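Local coordinates for MDM10 isoform 1 (Saccharomyces cerevisiae, PDB 7BTX), which helps tether the endoplasmic reticulum to mitochondria as part of the ERMES complex and takes part in late assembly of the TOM translocase, at residues A42-F56 with L59-Y73. Numbering follows the deposited sequence.
Sequences AIHLQISNKSTPNTF and LDFSTRSRINGSLSY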
loop_
_atom_site.group_PDB
_atom_site.type_symbol
_atom_site.label_atom_id
_atom_site.label_comp_id
_atom_site.label_asym_id
_atom_site.label_seq_id
_atom_site.Cartn_x
_atom_site.Cartn_y
_atom_site.Cartn_z
ATOM N N ALA D 42 8.534 -2.165 -15.295
ATOM C CA ALA D 42 7.091 -1.961 -15.294
ATOM C C ALA D 42 6.791 -0.796 -16.221
ATOM O O ALA D 42 7.702 -0.125 -16.712
ATOM C CB ALA D 42 6.551 -1.670 -13.899
ATOM N N ILE D 43 5.501 -0.556 -16.454
ATOM C CA ILE D 43 5.092 0.627 -17.203
ATOM C C ILE D 43 5.228 1.844 -16.305
ATOM O O ILE D 43 4.697 1.870 -15.190
ATOM C CB ILE D 43 3.655 0.478 -17.721
ATOM C CG1 ILE D 43 3.429 -0.928 -18.269
ATOM C CG2 ILE D 43 3.370 1.522 -18.778
ATOM C CD1 ILE D 43 4.211 -1.231 -19.517
ATOM N N HIS D 44 5.943 2.856 -16.785
ATOM C CA HIS D 44 6.358 3.973 -15.947
ATOM C C HIS D 44 6.158 5.263 -16.720
ATOM O O HIS D 44 6.689 5.412 -17.822
ATOM C CB HIS D 44 7.817 3.807 -15.521
ATOM C CG HIS D 44 8.283 4.828 -14.534
ATOM N ND1 HIS D 44 8.338 4.579 -13.181
ATOM C CD2 HIS D 44 8.732 6.093 -14.703
ATOM C CE1 HIS D 44 8.786 5.653 -12.556
ATOM N NE2 HIS D 44 9.035 6.585 -13.457
ATOM N N LEU D 45 5.391 6.190 -16.157
ATOM C CA LEU D 45 5.137 7.478 -16.781
ATOM C C LEU D 45 5.838 8.568 -15.989
ATOM O O LEU D 45 6.061 8.430 -14.787
ATOM C CB LEU D 45 3.640 7.783 -16.868
ATOM C CG LEU D 45 2.789 7.086 -17.933
ATOM C CD1 LEU D 45 2.392 5.671 -17.542
ATOM C CD2 LEU D 45 1.566 7.905 -18.243
ATOM N N GLN D 46 6.188 9.654 -16.672
ATOM C CA GLN D 46 6.900 10.747 -16.031
ATOM C C GLN D 46 6.656 12.029 -16.807
ATOM O O GLN D 46 6.714 12.032 -18.033
ATOM C CB GLN D 46 8.400 10.458 -15.935
ATOM C CG GLN D 46 9.220 11.626 -15.438
ATOM C CD GLN D 46 10.588 11.232 -14.978
ATOM O OE1 GLN D 46 10.950 10.060 -15.000
ATOM N NE2 GLN D 46 11.366 12.212 -14.551
ATOM N N ILE D 47 6.368 13.109 -16.093
ATOM C CA ILE D 47 6.244 14.429 -16.691
ATOM C C ILE D 47 7.067 15.400 -15.860
ATOM O O ILE D 47 7.015 15.367 -14.628
ATOM C CB ILE D 47 4.765 14.860 -16.813
ATOM C CG1 ILE D 47 4.632 16.339 -17.184
ATOM C CG2 ILE D 47 3.980 14.476 -15.573
ATOM C CD1 ILE D 47 3.309 16.698 -17.772
ATOM N N SER D 48 7.869 16.221 -16.530
ATOM C CA SER D 48 8.736 17.188 -15.882
ATOM C C SER D 48 8.442 18.576 -16.426
ATOM O O SER D 48 7.929 18.735 -17.533
ATOM C CB SER D 48 10.210 16.839 -16.085
ATOM O OG SER D 48 11.047 17.812 -15.492
ATOM N N ASN D 49 8.788 19.587 -15.640
ATOM C CA ASN D 49 8.208 20.910 -15.809
ATOM C C ASN D 49 9.236 21.966 -15.431
ATOM O O ASN D 49 10.422 21.677 -15.270
ATOM C CB ASN D 49 6.950 21.038 -14.944
ATOM C CG ASN D 49 5.854 21.787 -15.621
ATOM O OD1 ASN D 49 5.668 21.680 -16.827
ATOM N ND2 ASN D 49 5.132 22.580 -14.853
ATOM N N LYS D 50 8.766 23.200 -15.279
ATOM C CA LYS D 50 9.588 24.297 -14.781
ATOM C C LYS D 50 8.661 25.311 -14.136
ATOM O O LYS D 50 7.778 25.850 -14.807
ATOM C CB LYS D 50 10.390 24.934 -15.903
ATOM C CG LYS D 50 11.570 25.750 -15.428
ATOM C CD LYS D 50 12.553 25.970 -16.550
ATOM C CE LYS D 50 13.476 27.129 -16.254
ATOM N NZ LYS D 50 14.244 26.899 -15.011
ATOM N N SER D 51 8.865 25.578 -12.848
ATOM C CA SER D 51 7.958 26.421 -12.077
ATOM C C SER D 51 8.375 27.890 -12.090
ATOM O O SER D 51 7.639 28.752 -12.576
ATOM C CB SER D 51 7.900 25.907 -10.640
ATOM O OG SER D 51 7.569 24.536 -10.622
ATOM N N THR D 52 9.554 28.176 -11.564
ATOM C CA THR D 52 10.142 29.499 -11.419
ATOM C C THR D 52 11.224 29.505 -12.497
ATOM O O THR D 52 11.373 28.484 -13.177
ATOM C CB THR D 52 10.678 29.649 -9.991
ATOM O OG1 THR D 52 9.778 28.985 -9.102
ATOM C CG2 THR D 52 10.721 31.083 -9.513
ATOM N N PRO D 53 11.949 30.609 -12.761
ATOM C CA PRO D 53 13.149 30.487 -13.600
ATOM C C PRO D 53 14.230 29.556 -13.073
ATOM O O PRO D 53 15.000 29.003 -13.861
ATOM C CB PRO D 53 13.653 31.929 -13.657
ATOM C CG PRO D 53 12.422 32.701 -13.710
ATOM C CD PRO D 53 11.412 31.977 -12.864
ATOM N N ASN D 54 14.302 29.367 -11.758
ATOM C CA ASN D 54 15.359 28.570 -11.150
ATOM C C ASN D 54 14.823 27.330 -10.451
ATOM O O ASN D 54 15.464 26.825 -9.533
ATOM C CB ASN D 54 16.159 29.419 -10.166
ATOM C CG ASN D 54 16.970 30.487 -10.852
ATOM O OD1 ASN D 54 17.592 30.242 -11.880
ATOM N ND2 ASN D 54 16.964 31.682 -10.291
ATOM N N THR D 55 13.669 26.824 -10.868
ATOM C CA THR D 55 13.007 25.747 -10.148
ATOM C C THR D 55 12.327 24.821 -11.144
ATOM O O THR D 55 11.689 25.289 -12.087
ATOM C CB THR D 55 11.998 26.319 -9.145
ATOM O OG1 THR D 55 12.690 27.090 -8.160
ATOM C CG2 THR D 55 11.258 25.252 -8.436
ATOM N N PHE D 56 12.488 23.515 -10.946
ATOM C CA PHE D 56 11.938 22.492 -11.819
ATOM C C PHE D 56 11.075 21.547 -11.004
ATOM O O PHE D 56 11.402 21.224 -9.861
ATOM C CB PHE D 56 13.037 21.677 -12.519
ATOM C CG PHE D 56 14.077 22.509 -13.198
ATOM C CD1 PHE D 56 13.951 22.836 -14.533
ATOM C CD2 PHE D 56 15.198 22.948 -12.508
ATOM C CE1 PHE D 56 14.908 23.605 -15.159
ATOM C CE2 PHE D 56 16.144 23.721 -13.126
ATOM C CZ PHE D 56 16.004 24.046 -14.451
ATOM N N LEU D 59 7.416 14.641 -11.800
ATOM C CA LEU D 59 6.384 13.758 -11.272
ATOM C C LEU D 59 6.447 12.450 -12.027
ATOM O O LEU D 59 6.513 12.454 -13.254
ATOM C CB LEU D 59 4.994 14.374 -11.410
ATOM C CG LEU D 59 3.756 13.654 -10.881
ATOM C CD1 LEU D 59 2.860 14.684 -10.395
ATOM C CD2 LEU D 59 3.013 12.880 -11.947
ATOM N N ASP D 60 6.396 11.342 -11.303
ATOM C CA ASP D 60 6.354 10.042 -11.938
ATOM C C ASP D 60 5.423 9.120 -11.175
ATOM O O ASP D 60 5.263 9.234 -9.960
ATOM C CB ASP D 60 7.742 9.408 -12.034
ATOM C CG ASP D 60 8.519 9.515 -10.749
ATOM O OD1 ASP D 60 8.141 10.344 -9.906
ATOM O OD2 ASP D 60 9.501 8.766 -10.573
ATOM N N PHE D 61 4.805 8.207 -11.913
ATOM C CA PHE D 61 4.054 7.114 -11.321
ATOM C C PHE D 61 4.199 5.907 -12.226
ATOM O O PHE D 61 4.269 6.042 -13.448
ATOM C CB PHE D 61 2.572 7.462 -11.114
ATOM C CG PHE D 61 1.807 7.723 -12.379
ATOM C CD1 PHE D 61 1.844 8.969 -12.983
ATOM C CD2 PHE D 61 1.012 6.736 -12.938
ATOM C CE1 PHE D 61 1.131 9.218 -14.136
ATOM C CE2 PHE D 61 0.299 6.976 -14.091
ATOM C CZ PHE D 61 0.354 8.221 -14.689
ATOM N N SER D 62 4.254 4.735 -11.621
ATOM C CA SER D 62 4.324 3.488 -12.353
ATOM C C SER D 62 3.151 2.607 -11.959
ATOM O O SER D 62 2.255 3.016 -11.222
ATOM C CB SER D 62 5.654 2.782 -12.091
ATOM O OG SER D 62 5.778 2.429 -10.729
ATOM N N THR D 63 3.147 1.383 -12.483
ATOM C CA THR D 63 2.205 0.388 -11.991
ATOM C C THR D 63 2.637 -0.127 -10.625
ATOM O O THR D 63 1.805 -0.332 -9.736
ATOM C CB THR D 63 2.078 -0.760 -12.986
ATOM O OG1 THR D 63 3.311 -1.485 -13.033
ATOM C CG2 THR D 63 1.755 -0.231 -14.370
ATOM N N ARG D 64 3.940 -0.327 -10.437
ATOM C CA ARG D 64 4.473 -0.820 -9.174
ATOM C C ARG D 64 4.398 0.236 -8.082
ATOM O O ARG D 64 4.115 -0.082 -6.922
ATOM C CB ARG D 64 5.923 -1.272 -9.347
ATOM C CG ARG D 64 6.110 -2.434 -10.300
ATOM C CD ARG D 64 5.843 -3.772 -9.633
ATOM N NE ARG D 64 5.900 -4.874 -10.590
ATOM C CZ ARG D 64 7.018 -5.483 -10.973
ATOM N NH1 ARG D 64 6.964 -6.476 -11.848
ATOM N NH2 ARG D 64 8.190 -5.107 -10.481
ATOM N N SER D 65 4.643 1.491 -8.442
ATOM C CA SER D 65 4.692 2.565 -7.459
ATOM C C SER D 65 3.801 3.725 -7.880
ATOM O O SER D 65 3.784 4.109 -9.052
ATOM C CB SER D 65 6.128 3.044 -7.260
ATOM O OG SER D 65 6.180 4.096 -6.317
ATOM N N ARG D 66 3.062 4.289 -6.935
ATOM C CA ARG D 66 2.118 5.374 -7.217
ATOM C C ARG D 66 2.869 6.708 -7.279
ATOM O O ARG D 66 4.104 6.720 -7.329
ATOM C CB ARG D 66 0.991 5.306 -6.219
ATOM C CG ARG D 66 1.404 4.983 -4.808
ATOM C CD ARG D 66 0.172 4.609 -4.018
ATOM N NE ARG D 66 -0.763 5.724 -4.002
ATOM C CZ ARG D 66 -2.078 5.604 -3.874
ATOM N NH1 ARG D 66 -2.631 4.407 -3.759
ATOM N NH2 ARG D 66 -2.840 6.685 -3.876
ATOM N N ILE D 67 2.126 7.819 -7.288
ATOM C CA ILE D 67 2.602 9.142 -7.688
ATOM C C ILE D 67 3.715 9.632 -6.769
ATOM O O ILE D 67 3.560 9.666 -5.545
ATOM C CB ILE D 67 1.438 10.155 -7.722
ATOM C CG1 ILE D 67 0.372 9.682 -8.711
ATOM C CG2 ILE D 67 1.935 11.557 -8.052
ATOM C CD1 ILE D 67 -0.688 10.692 -9.028
ATOM N N ASN D 68 4.849 9.983 -7.374
ATOM C CA ASN D 68 5.983 10.587 -6.688
ATOM C C ASN D 68 6.233 11.941 -7.327
ATOM O O ASN D 68 5.523 12.352 -8.246
ATOM C CB ASN D 68 7.232 9.702 -6.772
ATOM C CG ASN D 68 6.939 8.249 -6.519
ATOM O OD1 ASN D 68 6.414 7.880 -5.473
ATOM N ND2 ASN D 68 7.269 7.408 -7.485
ATOM N N GLY D 69 7.264 12.630 -6.868
ATOM C CA GLY D 69 7.579 13.930 -7.420
ATOM C C GLY D 69 8.829 14.484 -6.786
ATOM O O GLY D 69 9.386 13.910 -5.849
ATOM N N SER D 70 9.260 15.623 -7.314
ATOM C CA SER D 70 10.479 16.262 -6.850
ATOM C C SER D 70 10.442 17.740 -7.195
ATOM O O SER D 70 9.880 18.136 -8.215
ATOM C CB SER D 70 11.717 15.608 -7.463
ATOM O OG SER D 70 11.996 16.152 -8.735
ATOM N N LEU D 71 11.044 18.549 -6.329
ATOM C CA LEU D 71 11.226 19.976 -6.559
ATOM C C LEU D 71 12.715 20.256 -6.596
ATOM O O LEU D 71 13.398 20.106 -5.582
ATOM C CB LEU D 71 10.567 20.812 -5.465
ATOM C CG LEU D 71 10.474 22.324 -5.618
ATOM C CD1 LEU D 71 9.443 22.661 -6.626
ATOM C CD2 LEU D 71 10.103 22.934 -4.297
ATOM N N SER D 72 13.213 20.670 -7.749
ATOM C CA SER D 72 14.622 20.961 -7.925
ATOM C C SER D 72 14.845 22.462 -7.895
ATOM O O SER D 72 13.991 23.238 -8.315
ATOM C CB SER D 72 15.137 20.394 -9.245
ATOM O OG SER D 72 14.993 18.990 -9.279
ATOM N N TYR D 73 15.994 22.868 -7.375
ATOM C CA TYR D 73 16.469 24.238 -7.486
ATOM C C TYR D 73 17.783 24.179 -8.238
ATOM O O TYR D 73 18.592 23.288 -7.985
ATOM C CB TYR D 73 16.653 24.883 -6.110
ATOM C CG TYR D 73 17.229 26.273 -6.169
ATOM C CD1 TYR D 73 16.438 27.350 -6.512
ATOM C CD2 TYR D 73 18.567 26.508 -5.887
ATOM C CE1 TYR D 73 16.954 28.614 -6.581
ATOM C CE2 TYR D 73 19.092 27.774 -5.956
ATOM C CZ TYR D 73 18.279 28.822 -6.303
ATOM O OH TYR D 73 18.786 30.094 -6.372
#
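The central strand 55-62 is shared between both segments: Phe-56, at its start, pairs forward with Ser-72, whereas Leu-59 and Phe-61, further along, pair back with Ile-47 and Leu-45. Phe-56 and Ser-72 exchange two backbone hydrogen bonds, the one from Ser-72 N to Phe-56 O measuring 2.8 Å and being nearly straight. At the other end, Leu-45 N gives a 2.9 Å bond to Phe-61 O and Leu-45 O accepts one from Phe-61 N, while Ile-47 N binds Leu-59 O; the return bond from Leu-59 N is weak. The Leu-45 and Phe-61 side chains run alongside one another. A chi1 of 64° sets CG of Phe-61 between its backbone N and carbonyl carbon, which turns the ring toward Leu-45, whose CB sits over one face as a CH-pi contact, 4.2 Å from the centroid. On the same face of the sheet, Ile-47 CG2 meets Leu-59 CD2.

Together the strands make two consecutive antiparallel hairpins, the up-and-down meander of a mitochondrial beta-barrel. Strand 44-48 is also flanked in parallel by the C-terminal strand 491-492, consistent with the seam that closes barrels of this superfamily, and strand 140-147 continues the sheet beyond 68-76.

On the sheet face opposite Leu-45, the His-44 ring reaches past its directly paired neighbour Ser-62 toward Asp-60: NE2 lies 3.4 Å from Asp-60 CB, and OD2 sits at the ring edge with the carboxylate plane turned 69° from the imidazole. Near the first hairpin's turn, Tyr-73, its CG anti to the backbone N (chi1 176°), extends its ring to Asn-54, CE1 lying 3.8 Å from Asn-54 CB. Thr-55 CG2 touches Leu-71 CD1 at 3.6 Å, and the Ser-72 hydroxyl is hydrogen-bonded to Arg-145.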